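Local coordinates for devB protein (Vibrio cholerae O1 biovar eltor str. N16961, PDB 1Y89) that probably hydrolyses 6-phosphogluconolactone to 6-phosphogluconate in the pentose phosphate pathway, at residues K5-P8 / A12-K15; W66-C71 / H144-F149; P150-Y155 / S165-G170. All blocks are in the same frame, centred on the assembly; numbering follows the deposited sequence.

Contact 1: K5-P8 / A12-K15; sequences KIFP and AVVK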
ATOM      1  N   LYS A   5      -0.677   3.951  -4.582  1.00 23.71           N
ATOM      2  CA  LYS A   5       0.718   3.609  -4.811  1.00 25.13           C
ATOM      3  C   LYS A   5       1.221   4.355  -6.037  1.00 24.99           C
ATOM      4  O   LYS A   5       0.582   4.317  -7.083  1.00 24.49           O
ATOM      5  CB  LYS A   5       0.869   2.110  -5.017  1.00 25.23           C
ATOM      6  CG  LYS A   5       0.314   1.262  -3.890  1.00 30.07           C
ATOM      7  CD  LYS A   5       0.739  -0.188  -4.079  1.00 36.42           C
ATOM      8  CE  LYS A   5       0.489  -0.995  -2.826  1.00 39.85           C
ATOM      9  NZ  LYS A   5       1.696  -1.818  -2.580  1.00 43.05           N
ATOM     10  N   ILE A   6       2.353   5.036  -5.909  1.00 24.21           N
ATOM     11  CA  ILE A   6       2.994   5.709  -7.063  1.00 23.87           C
ATOM     12  C   ILE A   6       4.362   5.058  -7.271  1.00 23.48           C
ATOM     13  O   ILE A   6       5.202   5.081  -6.379  1.00 22.67           O
ATOM     14  CB  ILE A   6       3.121   7.238  -6.847  1.00 24.41           C
ATOM     15  CG1 ILE A   6       1.738   7.876  -6.515  1.00 24.79           C
ATOM     16  CG2 ILE A   6       3.827   7.942  -8.068  1.00 24.29           C
ATOM     17  CD1 ILE A   6       1.839   9.323  -6.067  1.00 25.37           C
ATOM     18  N   PHE A   7       4.527   4.441  -8.431  1.00 22.83           N
ATOM     19  CA  PHE A   7       5.721   3.688  -8.816  1.00 22.66           C
ATOM     20  C   PHE A   7       6.505   4.513  -9.807  1.00 22.67           C
ATOM     21  O   PHE A   7       5.925   5.305 -10.559  1.00 23.22           O
ATOM     22  CB  PHE A   7       5.334   2.375  -9.513  1.00 21.92           C
ATOM     23  CG  PHE A   7       4.618   1.374  -8.616  1.00 24.50           C
ATOM     24  CD1 PHE A   7       3.236   1.420  -8.451  1.00 24.49           C
ATOM     25  CD2 PHE A   7       5.347   0.381  -7.945  1.00 25.68           C
ATOM     26  CE1 PHE A   7       2.585   0.476  -7.631  1.00 24.90           C
ATOM     27  CE2 PHE A   7       4.706  -0.542  -7.117  1.00 24.34           C
ATOM     28  CZ  PHE A   7       3.341  -0.500  -6.972  1.00 22.90           C
ATOM     29  N   PRO A   8       7.813   4.278  -9.867  1.00 23.50           N
ATOM     30  CA  PRO A   8       8.653   5.091 -10.748  1.00 23.85           C
ATOM     31  C   PRO A   8       8.512   4.734 -12.247  1.00 24.45           C
ATOM     32  O   PRO A   8       8.837   5.557 -13.094  1.00 24.77           O
ATOM     33  CB  PRO A   8      10.068   4.790 -10.233  1.00 24.30           C
ATOM     34  CG  PRO A   8       9.978   3.332  -9.752  1.00 24.06           C
ATOM     35  CD  PRO A   8       8.586   3.245  -9.122  1.00 22.56           C
ATOM     36  N   ALA A  12       7.601  -1.429 -12.791  1.00 21.90           N
ATOM     37  CA  ALA A  12       7.512  -1.590 -11.326  1.00 20.68           C
ATOM     38  C   ALA A  12       6.084  -1.823 -10.914  1.00 20.33           C
ATOM     39  O   ALA A  12       5.842  -2.594  -9.986  1.00 19.81           O
ATOM     40  CB  ALA A  12       8.039  -0.344 -10.613  1.00 20.89           C
ATOM     41  N   VAL A  13       5.143  -1.138 -11.568  1.00 19.82           N
ATOM     42  CA  VAL A  13       3.698  -1.399 -11.308  1.00 20.82           C
ATOM     43  C   VAL A  13       3.380  -2.855 -11.556  1.00 21.11           C
ATOM     44  O   VAL A  13       2.825  -3.547 -10.709  1.00 21.12           O
ATOM     45  CB  VAL A  13       2.761  -0.535 -12.221  1.00 20.04           C
ATOM     46  CG1 VAL A  13       1.315  -0.961 -12.004  1.00 21.17           C
ATOM     47  CG2 VAL A  13       2.940   0.993 -11.944  1.00 19.75           C
ATOM     48  N   VAL A  14       3.720  -3.336 -12.749  1.00 21.09           N
ATOM     49  CA  VAL A  14       3.318  -4.691 -13.139  1.00 22.30           C
ATOM     50  C   VAL A  14       4.076  -5.768 -12.334  1.00 21.72           C
ATOM     51  O   VAL A  14       3.523  -6.807 -12.029  1.00 21.97           O
ATOM     52  CB  VAL A  14       3.437  -4.824 -14.649  1.00 24.06           C
ATOM     53  CG1 VAL A  14       3.441  -6.213 -15.051  1.00 29.80           C
ATOM     54  CG2 VAL A  14       2.218  -4.067 -15.300  1.00 23.50           C
ATOM     55  N   LYS A  15       5.321  -5.475 -11.961  1.00 22.28           N
ATOM     56  CA  LYS A  15       6.092  -6.338 -11.057  1.00 22.93           C
ATOM     57  C   LYS A  15       5.359  -6.509  -9.727  1.00 22.53           C
ATOM     58  O   LYS A  15       5.246  -7.617  -9.223  1.00 22.25           O
ATOM     59  CB  LYS A  15       7.484  -5.729 -10.826  1.00 22.26           C
ATOM     60  CG  LYS A  15       8.402  -6.490  -9.812  1.00 25.68           C
ATOM     61  CD  LYS A  15       8.724  -7.878 -10.375  1.00 28.91           C
ATOM     62  CE  LYS A  15       9.884  -8.639  -9.649  1.00 30.73           C
ATOM     63  NZ  LYS A  15       9.937  -8.429  -8.159  1.00 23.66           N
TER
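Phe7, at the end of strand 2-7, turns one face of its ring against the first part of helix 10-25, and Val13 sits squarely over that face. Val13 CA stands 4.0 Å from the centroid of the Phe7 ring and 11° off its normal, a CH-pi contact made by the helix backbone itself. The tightest side-chain approach is Val13 CG2 to Phe7 CD1, 3.5 Å, and the same methyl also reaches Phe7 CB and CG. Val13 CG1 lies anti to its backbone N (chi1 174°), which swings CG2 round to the ring, while the two side chains cross at about a right angle. Toward the CD2 side of the ring, on the same side of its plane as Val13, Ala12 O comes obliquely to within 3.6 Å of Phe7 CD2. Toward the surface the packing thins. Ala12 CB bridges two partners there, 3.9 Å from Phe7 CD2 and 3.9 Å from Pro8 CD, and Pro8 itself is exposed. Every contact between the two segments is apolar or van der Waals; the close packing is concentrated on the buried Phe7 and Val13, and Pro8 touches the helix through CD alone. Strand 2-7 pairs with strand 224-230 of the main sheet, whose Tyr228 also touches Val13. Val14, on another side of the helix, packs on Met43 and Leu47 of helix 39-48. Lys5 and Ile6 form an antiparallel ladder with a strand of the second subunit, so the sheet continues across the dimer interface beside this first strand-to-helix connection.

Contact 2: W66-C71 / H144-F149; sequences WGDERC and HTASLF. With PO4 (phosphate ion), chain C.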
ATOM      1  N   TRP A  66     -13.574 -11.803 -16.056  1.00 19.56           N
ATOM      2  CA  TRP A  66     -13.462 -10.485 -16.677  1.00 20.17           C
ATOM      3  C   TRP A  66     -14.411  -9.478 -16.071  1.00 20.74           C
ATOM      4  O   TRP A  66     -15.603  -9.798 -15.873  1.00 20.89           O
ATOM      5  CB  TRP A  66     -13.628 -10.587 -18.210  1.00 20.12           C
ATOM      6  CG  TRP A  66     -12.296 -10.974 -18.797  1.00 19.40           C
ATOM      7  CD1 TRP A  66     -11.350 -10.138 -19.336  1.00 21.98           C
ATOM      8  CD2 TRP A  66     -11.725 -12.281 -18.798  1.00 19.86           C
ATOM      9  NE1 TRP A  66     -10.238 -10.855 -19.679  1.00 20.60           N
ATOM     10  CE2 TRP A  66     -10.434 -12.173 -19.346  1.00 19.57           C
ATOM     11  CE3 TRP A  66     -12.183 -13.548 -18.364  1.00 20.66           C
ATOM     12  CZ2 TRP A  66      -9.589 -13.293 -19.523  1.00 19.17           C
ATOM     13  CZ3 TRP A  66     -11.341 -14.659 -18.525  1.00 21.01           C
ATOM     14  CH2 TRP A  66     -10.055 -14.519 -19.076  1.00 18.78           C
ATOM     15  N   GLY A  67     -13.893  -8.276 -15.752  1.00 20.58           N
ATOM     16  CA  GLY A  67     -14.798  -7.202 -15.283  1.00 20.83           C
ATOM     17  C   GLY A  67     -15.717  -6.756 -16.431  1.00 20.48           C
ATOM     18  O   GLY A  67     -16.833  -6.275 -16.229  1.00 19.78           O
ATOM     19  N   ASP A  68     -15.229  -6.880 -17.656  1.00 19.90           N
ATOM     20  CA  ASP A  68     -16.067  -6.647 -18.838  1.00 20.86           C
ATOM     21  C   ASP A  68     -15.431  -7.345 -20.037  1.00 21.30           C
ATOM     22  O   ASP A  68     -14.222  -7.677 -20.013  1.00 20.12           O
ATOM     23  CB  ASP A  68     -16.298  -5.111 -19.112  1.00 20.39           C
ATOM     24  CG  ASP A  68     -15.040  -4.366 -19.563  1.00 25.58           C
ATOM     25  OD1 ASP A  68     -13.953  -4.556 -18.957  1.00 29.14           O
ATOM     26  OD2 ASP A  68     -15.152  -3.536 -20.504  1.00 23.95           O
ATOM     27  N   GLU A  69     -16.239  -7.515 -21.078  1.00 20.85           N
ATOM     28  CA  GLU A  69     -15.825  -8.154 -22.309  1.00 20.87           C
ATOM     29  C   GLU A  69     -16.610  -7.524 -23.454  1.00 20.83           C
ATOM     30  O   GLU A  69     -17.788  -7.192 -23.284  1.00 20.93           O
ATOM     31  CB  GLU A  69     -16.096  -9.662 -22.280  1.00 19.91           C
ATOM     32  CG  GLU A  69     -15.649 -10.441 -23.537  1.00 19.44           C
ATOM     33  CD  GLU A  69     -14.164 -10.244 -23.833  1.00 22.59           C
ATOM     34  OE1 GLU A  69     -13.809  -9.243 -24.527  1.00 20.45           O
ATOM     35  OE2 GLU A  69     -13.365 -11.079 -23.353  1.00 22.63           O
ATOM     36  N   ARG A  70     -15.930  -7.356 -24.594  1.00 19.18           N
ATOM     37  CA  ARG A  70     -16.527  -6.869 -25.815  1.00 20.12           C
ATOM     38  C   ARG A  70     -17.294  -8.018 -26.477  1.00 20.28           C
ATOM     39  O   ARG A  70     -16.846  -9.179 -26.486  1.00 20.96           O
ATOM     40  CB  ARG A  70     -15.457  -6.315 -26.769  1.00 19.06           C
ATOM     41  CG  ARG A  70     -14.804  -5.000 -26.277  1.00 21.30           C
ATOM     42  CD  ARG A  70     -13.800  -5.199 -25.139  1.00 20.09           C
ATOM     43  NE  ARG A  70     -13.011  -3.970 -24.885  1.00 19.94           N
ATOM     44  CZ  ARG A  70     -11.977  -3.561 -25.625  1.00 26.04           C
ATOM     45  NH1 ARG A  70     -11.549  -4.282 -26.674  1.00 22.87           N
ATOM     46  NH2 ARG A  70     -11.348  -2.427 -25.307  1.00 24.07           N
ATOM     47  N   CYS A  71     -18.473  -7.712 -26.989  1.00 20.96           N
ATOM     48  CA  CYS A  71     -19.334  -8.758 -27.529  1.00 20.97           C
ATOM     49  C   CYS A  71     -18.863  -9.117 -28.918  1.00 21.70           C
ATOM     50  O   CYS A  71     -19.581  -8.905 -29.907  1.00 21.36           O
ATOM     51  CB  CYS A  71     -20.825  -8.336 -27.490  1.00 20.86           C
ATOM     52  SG  CYS A  71     -21.359  -8.271 -25.786  1.00 21.88           S
ATOM     53  N   HIS A 144     -14.636   6.129 -16.976  1.00 21.18           N
ATOM     54  CA  HIS A 144     -15.381   4.879 -16.896  1.00 20.40           C
ATOM     55  C   HIS A 144     -14.470   3.785 -16.355  1.00 20.33           C
ATOM     56  O   HIS A 144     -13.259   3.894 -16.425  1.00 20.74           O
ATOM     57  CB  HIS A 144     -16.014   4.443 -18.256  1.00 19.52           C
ATOM     58  CG  HIS A 144     -15.070   3.751 -19.201  1.00 21.20           C
ATOM     59  ND1 HIS A 144     -14.223   4.433 -20.059  1.00 22.15           N
ATOM     60  CD2 HIS A 144     -14.878   2.433 -19.465  1.00 22.71           C
ATOM     61  CE1 HIS A 144     -13.558   3.564 -20.812  1.00 23.19           C
ATOM     62  NE2 HIS A 144     -13.947   2.346 -20.480  1.00 23.07           N
ATOM     63  N   THR A 145     -15.073   2.730 -15.832  1.00 20.21           N
ATOM     64  CA  THR A 145     -14.302   1.554 -15.432  1.00 20.67           C
ATOM     65  C   THR A 145     -15.160   0.339 -15.810  1.00 20.32           C
ATOM     66  O   THR A 145     -16.386   0.476 -16.011  1.00 20.90           O
ATOM     67  CB  THR A 145     -13.980   1.578 -13.922  1.00 21.23           C
ATOM     68  OG1 THR A 145     -13.036   0.549 -13.619  1.00 21.20           O
ATOM     69  CG2 THR A 145     -15.264   1.377 -13.057  1.00 21.62           C
ATOM     70  N   ALA A 146     -14.541  -0.832 -15.953  1.00 20.19           N
ATOM     71  CA  ALA A 146     -15.222  -1.964 -16.587  1.00 20.00           C
ATOM     72  C   ALA A 146     -15.951  -1.415 -17.819  1.00 20.06           C
ATOM     73  O   ALA A 146     -15.346  -0.671 -18.578  1.00 19.97           O
ATOM     74  CB  ALA A 146     -16.204  -2.640 -15.590  1.00 20.04           C
ATOM     75  N   SER A 147     -17.244  -1.738 -18.027  1.00 20.43           N
ATOM     76  CA  SER A 147     -18.010  -1.076 -19.109  1.00 19.79           C
ATOM     77  C   SER A 147     -19.191  -0.309 -18.509  1.00 21.72           C
ATOM     78  O   SER A 147     -20.332  -0.308 -19.051  1.00 20.89           O
ATOM     79  CB  SER A 147     -18.478  -2.083 -20.200  1.00 20.54           C
ATOM     80  OG  SER A 147     -17.393  -2.333 -21.108  1.00 21.26           O
ATOM     81  N   LEU A 148     -18.892   0.320 -17.371  1.00 20.50           N
ATOM     82  CA  LEU A 148     -19.792   1.194 -16.659  1.00 20.82           C
ATOM     83  C   LEU A 148     -19.383   2.611 -17.024  1.00 20.71           C
ATOM     84  O   LEU A 148     -18.346   3.099 -16.559  1.00 21.30           O
ATOM     85  CB  LEU A 148     -19.625   0.976 -15.144  1.00 20.22           C
ATOM     86  CG  LEU A 148     -19.927  -0.462 -14.692  1.00 21.24           C
ATOM     87  CD1 LEU A 148     -19.607  -0.633 -13.182  1.00 22.33           C
ATOM     88  CD2 LEU A 148     -21.379  -0.869 -15.059  1.00 21.80           C
ATOM     89  N   PHE A 149     -20.187   3.250 -17.874  1.00 20.31           N
ATOM     90  CA  PHE A 149     -19.841   4.545 -18.456  1.00 20.75           C
ATOM     91  C   PHE A 149     -20.596   5.676 -17.768  1.00 21.89           C
ATOM     92  O   PHE A 149     -21.728   5.466 -17.309  1.00 21.92           O
ATOM     93  CB  PHE A 149     -20.147   4.530 -19.959  1.00 20.74           C
ATOM     94  CG  PHE A 149     -19.183   3.663 -20.749  1.00 22.32           C
ATOM     95  CD1 PHE A 149     -17.959   4.173 -21.173  1.00 21.95           C
ATOM     96  CD2 PHE A 149     -19.517   2.347 -21.070  1.00 22.15           C
ATOM     97  CE1 PHE A 149     -17.072   3.367 -21.909  1.00 23.74           C
ATOM     98  CE2 PHE A 149     -18.635   1.526 -21.796  1.00 22.30           C
ATOM     99  CZ  PHE A 149     -17.408   2.024 -22.191  1.00 21.63           C
TER
HETATM  100  P   PO4 C 239     -12.411   0.339 -22.996  1.00 27.01           P
HETATM  101  O1  PO4 C 239     -13.652   0.203 -22.128  1.00 31.39           O
HETATM  102  O2  PO4 C 239     -11.737   1.607 -22.639  1.00 31.55           O
HETATM  103  O3  PO4 C 239     -11.596  -0.867 -22.687  1.00 31.51           O
HETATM  104  O4  PO4 C 239     -12.849   0.383 -24.411  1.00 30.98           O
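Ser147 OG donates a hydrogen bond of 2.6 Å to Asp68 OD2, the one direct hydrogen bond between segments 66-71 and 144-149, which lie on strand 62-70 and in the loop after strand 134-137. The hydroxyl meets OD2 on its anti side, 23° out of the carboxylate plane. Asp68 CG lies between its own backbone N and carbonyl carbon (chi1 69°), a torsion that lays the carboxylate against the Ala146-Ser147 peptide, and Asp68 OD1 comes 3.7 Å from Ala146 CA. Beside it, Ala146 CB rests 3.7 Å from Gly67 O. Farther out, one side chain from each segment grips a phosphate ion. His144 NE2 donates to O1 of the phosphate at 2.7 Å, with the oxygen at the edge of the imidazole near its plane. Arg70 NH2 bonds O3 at 3.1 Å with a fairly straight N-H...O angle of 160°, and adds a weak bond to O4. Behind these donors, His144 ND1 is hydrogen-bonded to Asp142 OD1, Glu78 O takes Arg70 NH1, and Phe149 of the same segment as His144 sets CE1 3.3 Å above the centre of the imidazole. Arg173, from the adjacent strand 172-176, bonds both Ser147 OG and the phosphate, so it links the Asp68-Ser147 pair to the anion. The phosphate probably came from the crystallisation liquor, yet a basic pocket at the carboxyl-terminal end of parallel strands is consistent with the active-site cleft of the 6-phosphogluconolactonase family, where a phosphosugar would bind.

Contact 3: P150-Y155 / S165-G170; sequences PGQTDY and SHPESG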
ATOM      1  N   PRO A 150     -19.992   6.879 -17.726  1.00 23.05           N
ATOM      2  CA  PRO A 150     -20.628   8.033 -17.067  1.00 24.88           C
ATOM      3  C   PRO A 150     -21.995   8.334 -17.681  1.00 25.95           C
ATOM      4  O   PRO A 150     -22.160   8.243 -18.890  1.00 26.13           O
ATOM      5  CB  PRO A 150     -19.648   9.200 -17.317  1.00 25.05           C
ATOM      6  CG  PRO A 150     -18.610   8.688 -18.302  1.00 23.97           C
ATOM      7  CD  PRO A 150     -18.658   7.191 -18.290  1.00 23.64           C
ATOM      8  N   GLY A 151     -22.970   8.645 -16.837  1.00 27.42           N
ATOM      9  CA  GLY A 151     -24.329   8.929 -17.303  1.00 28.62           C
ATOM     10  C   GLY A 151     -25.164   7.706 -17.671  1.00 29.73           C
ATOM     11  O   GLY A 151     -26.388   7.821 -17.817  1.00 29.50           O
ATOM     12  N   GLN A 152     -24.532   6.545 -17.843  1.00 29.06           N
ATOM     13  CA  GLN A 152     -25.283   5.348 -18.222  1.00 29.28           C
ATOM     14  C   GLN A 152     -25.167   4.208 -17.224  1.00 27.83           C
ATOM     15  O   GLN A 152     -25.683   3.119 -17.461  1.00 27.85           O
ATOM     16  CB  GLN A 152     -24.994   4.915 -19.680  1.00 30.33           C
ATOM     17  CG  GLN A 152     -23.558   4.672 -20.085  1.00 31.89           C
ATOM     18  CD  GLN A 152     -23.401   4.160 -21.561  1.00 31.99           C
ATOM     19  OE1 GLN A 152     -23.044   2.994 -21.802  1.00 33.83           O
ATOM     20  NE2 GLN A 152     -23.691   5.030 -22.525  1.00 35.17           N
ATOM     21  N   THR A 153     -24.527   4.482 -16.082  1.00 25.80           N
ATOM     22  CA  THR A 153     -24.349   3.493 -15.031  1.00 24.80           C
ATOM     23  C   THR A 153     -25.458   3.606 -13.962  1.00 25.18           C
ATOM     24  O   THR A 153     -25.708   4.692 -13.417  1.00 24.76           O
ATOM     25  CB  THR A 153     -22.979   3.672 -14.353  1.00 24.31           C
ATOM     26  OG1 THR A 153     -21.947   3.466 -15.333  1.00 23.53           O
ATOM     27  CG2 THR A 153     -22.795   2.679 -13.186  1.00 23.91           C
ATOM     28  N   ASP A 154     -26.085   2.479 -13.661  1.00 25.01           N
ATOM     29  CA  ASP A 154     -27.081   2.407 -12.593  1.00 26.54           C
ATOM     30  C   ASP A 154     -26.368   1.836 -11.372  1.00 26.94           C
ATOM     31  O   ASP A 154     -26.124   0.622 -11.296  1.00 26.20           O
ATOM     32  CB  ASP A 154     -28.259   1.522 -13.001  1.00 26.11           C
ATOM     33  CG  ASP A 154     -29.282   1.350 -11.872  1.00 28.50           C
ATOM     34  OD1 ASP A 154     -29.132   1.978 -10.798  1.00 26.30           O
ATOM     35  OD2 ASP A 154     -30.225   0.573 -12.055  1.00 28.30           O
ATOM     36  N   TYR A 155     -26.010   2.731 -10.447  1.00 26.76           N
ATOM     37  CA  TYR A 155     -25.250   2.368  -9.261  1.00 28.99           C
ATOM     38  C   TYR A 155     -26.099   1.588  -8.284  1.00 30.17           C
ATOM     39  O   TYR A 155     -25.569   1.051  -7.323  1.00 33.28           O
ATOM     40  CB  TYR A 155     -24.646   3.606  -8.556  1.00 28.26           C
ATOM     41  CG  TYR A 155     -23.645   4.311  -9.411  1.00 27.59           C
ATOM     42  CD1 TYR A 155     -22.301   3.869  -9.481  1.00 26.86           C
ATOM     43  CD2 TYR A 155     -24.027   5.385 -10.180  1.00 27.84           C
ATOM     44  CE1 TYR A 155     -21.372   4.520 -10.303  1.00 27.79           C
ATOM     45  CE2 TYR A 155     -23.099   6.051 -11.006  1.00 29.14           C
ATOM     46  CZ  TYR A 155     -21.787   5.608 -11.065  1.00 28.84           C
ATOM     47  OH  TYR A 155     -20.922   6.284 -11.904  1.00 29.54           O
ATOM     48  N   SER A 165     -23.534  -0.391 -23.823  1.00 23.12           N
ATOM     49  CA  SER A 165     -23.026  -0.061 -25.165  1.00 24.30           C
ATOM     50  C   SER A 165     -22.035   1.067 -25.049  1.00 24.23           C
ATOM     51  O   SER A 165     -22.238   2.015 -24.272  1.00 24.18           O
ATOM     52  CB  SER A 165     -24.147   0.246 -26.149  1.00 24.61           C
ATOM     53  OG  SER A 165     -24.693   1.491 -25.855  1.00 30.83           O
ATOM     54  N   HIS A 166     -20.919   0.927 -25.754  1.00 23.57           N
ATOM     55  CA  HIS A 166     -19.913   1.961 -25.736  1.00 22.50           C
ATOM     56  C   HIS A 166     -20.575   3.280 -26.204  1.00 22.07           C
ATOM     57  O   HIS A 166     -21.254   3.308 -27.239  1.00 22.18           O
ATOM     58  CB  HIS A 166     -18.746   1.594 -26.641  1.00 22.31           C
ATOM     59  CG  HIS A 166     -17.544   2.449 -26.414  1.00 22.38           C
ATOM     60  ND1 HIS A 166     -17.445   3.731 -26.911  1.00 24.12           N
ATOM     61  CD2 HIS A 166     -16.407   2.228 -25.706  1.00 22.26           C
ATOM     62  CE1 HIS A 166     -16.301   4.266 -26.519  1.00 25.78           C
ATOM     63  NE2 HIS A 166     -15.644   3.370 -25.794  1.00 24.06           N
ATOM     64  N   PRO A 167     -20.382   4.372 -25.450  1.00 21.73           N
ATOM     65  CA  PRO A 167     -21.068   5.613 -25.787  1.00 22.03           C
ATOM     66  C   PRO A 167     -20.622   6.230 -27.116  1.00 22.14           C
ATOM     67  O   PRO A 167     -21.375   7.010 -27.708  1.00 22.33           O
ATOM     68  CB  PRO A 167     -20.727   6.558 -24.633  1.00 22.47           C
ATOM     69  CG  PRO A 167     -19.941   5.753 -23.658  1.00 24.18           C
ATOM     70  CD  PRO A 167     -19.549   4.475 -24.238  1.00 21.84           C
ATOM     71  N   GLU A 168     -19.423   5.885 -27.579  1.00 20.20           N
ATOM     72  CA  GLU A 168     -18.935   6.434 -28.846  1.00 20.80           C
ATOM     73  C   GLU A 168     -19.310   5.588 -30.069  1.00 20.66           C
ATOM     74  O   GLU A 168     -19.777   6.119 -31.091  1.00 20.32           O
ATOM     75  CB  GLU A 168     -17.419   6.650 -28.784  1.00 20.29           C
ATOM     76  CG  GLU A 168     -16.849   7.483 -29.999  1.00 21.16           C
ATOM     77  CD  GLU A 168     -17.113   9.003 -29.881  1.00 22.85           C
ATOM     78  OE1 GLU A 168     -17.654   9.434 -28.845  1.00 23.06           O
ATOM     79  OE2 GLU A 168     -16.747   9.768 -30.811  1.00 21.44           O
ATOM     80  N   SER A 169     -19.105   4.272 -29.964  1.00 20.93           N
ATOM     81  CA  SER A 169     -19.249   3.368 -31.122  1.00 21.29           C
ATOM     82  C   SER A 169     -20.530   2.540 -31.092  1.00 21.81           C
ATOM     83  O   SER A 169     -20.969   2.025 -32.118  1.00 22.07           O
ATOM     84  CB  SER A 169     -18.052   2.407 -31.164  1.00 20.73           C
ATOM     85  OG  SER A 169     -18.128   1.555 -30.015  1.00 19.75           O
ATOM     86  N   GLY A 170     -21.146   2.411 -29.920  1.00 21.91           N
ATOM     87  CA  GLY A 170     -22.311   1.568 -29.777  1.00 21.35           C
ATOM     88  C   GLY A 170     -21.939   0.105 -29.626  1.00 21.62           C
ATOM     89  O   GLY A 170     -22.808  -0.752 -29.503  1.00 22.03           O
TER
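A surface contact joins two loops at one edge of the main sheet, the extended side chain of Gln152 reaching from the segment before strand 161-165 to the segment at its end. The glutamine CG lies between the backbone N and the carbonyl carbon (chi1 55°), and beyond it the chain runs straight on (chi2 177°), which carries the amide to the Ser165 carbonyl and the Pro167 ring. The amide carbon Gln152 CD stands 3.6 Å from Ser165 O; which end of the amide faces that oxygen is uncertain. Gln152 crosses Pro167 at about a right angle, with its amide end near the Pro167 ring. Strand 161-165 is the outermost of the sheet within this chain and runs antiparallel to strand 172-176, so segment 165-170 carries the end of that strand and most of the hairpin connection. Two hydrogen bonds lie within that connection: Gly170 N donates to His166 O at 2.8 Å, and Glu168 N donates to His166 ND1 at 3.0 Å, tilted 21° from the imidazole plane. Pro167 CD lies 3.4 Å above the same ring, offset toward its rim. On the other segment, Thr153 CG2 sits 3.6 Å above the centre of the Tyr155 ring, and Tyr155 in turn packs on Pro214 and Lys217 of helix 214-217.

From the N terminus, contact 1 closes the short turn from the first strand, 2-7, into helix 10-25. Contact 2 then spans 72 intervening residues to bring strand 62-70 against the loop after strand 134-137, and contact 3 closes a short loop around strand 161-165. The three follow in series, none nested or crossed. Contacts 1 and 2 reach the same sheet on opposite sides of the chain's centre, with centres about 24 Å apart. Contacts 2 and 3 adjoin: residue 150 follows 149 directly, Phe149 CD1 packs 3.5 Å from Pro167 CD, and the Phe149 and His166 rings meet edge-to-face, joining the phosphate pocket to the outer hairpin.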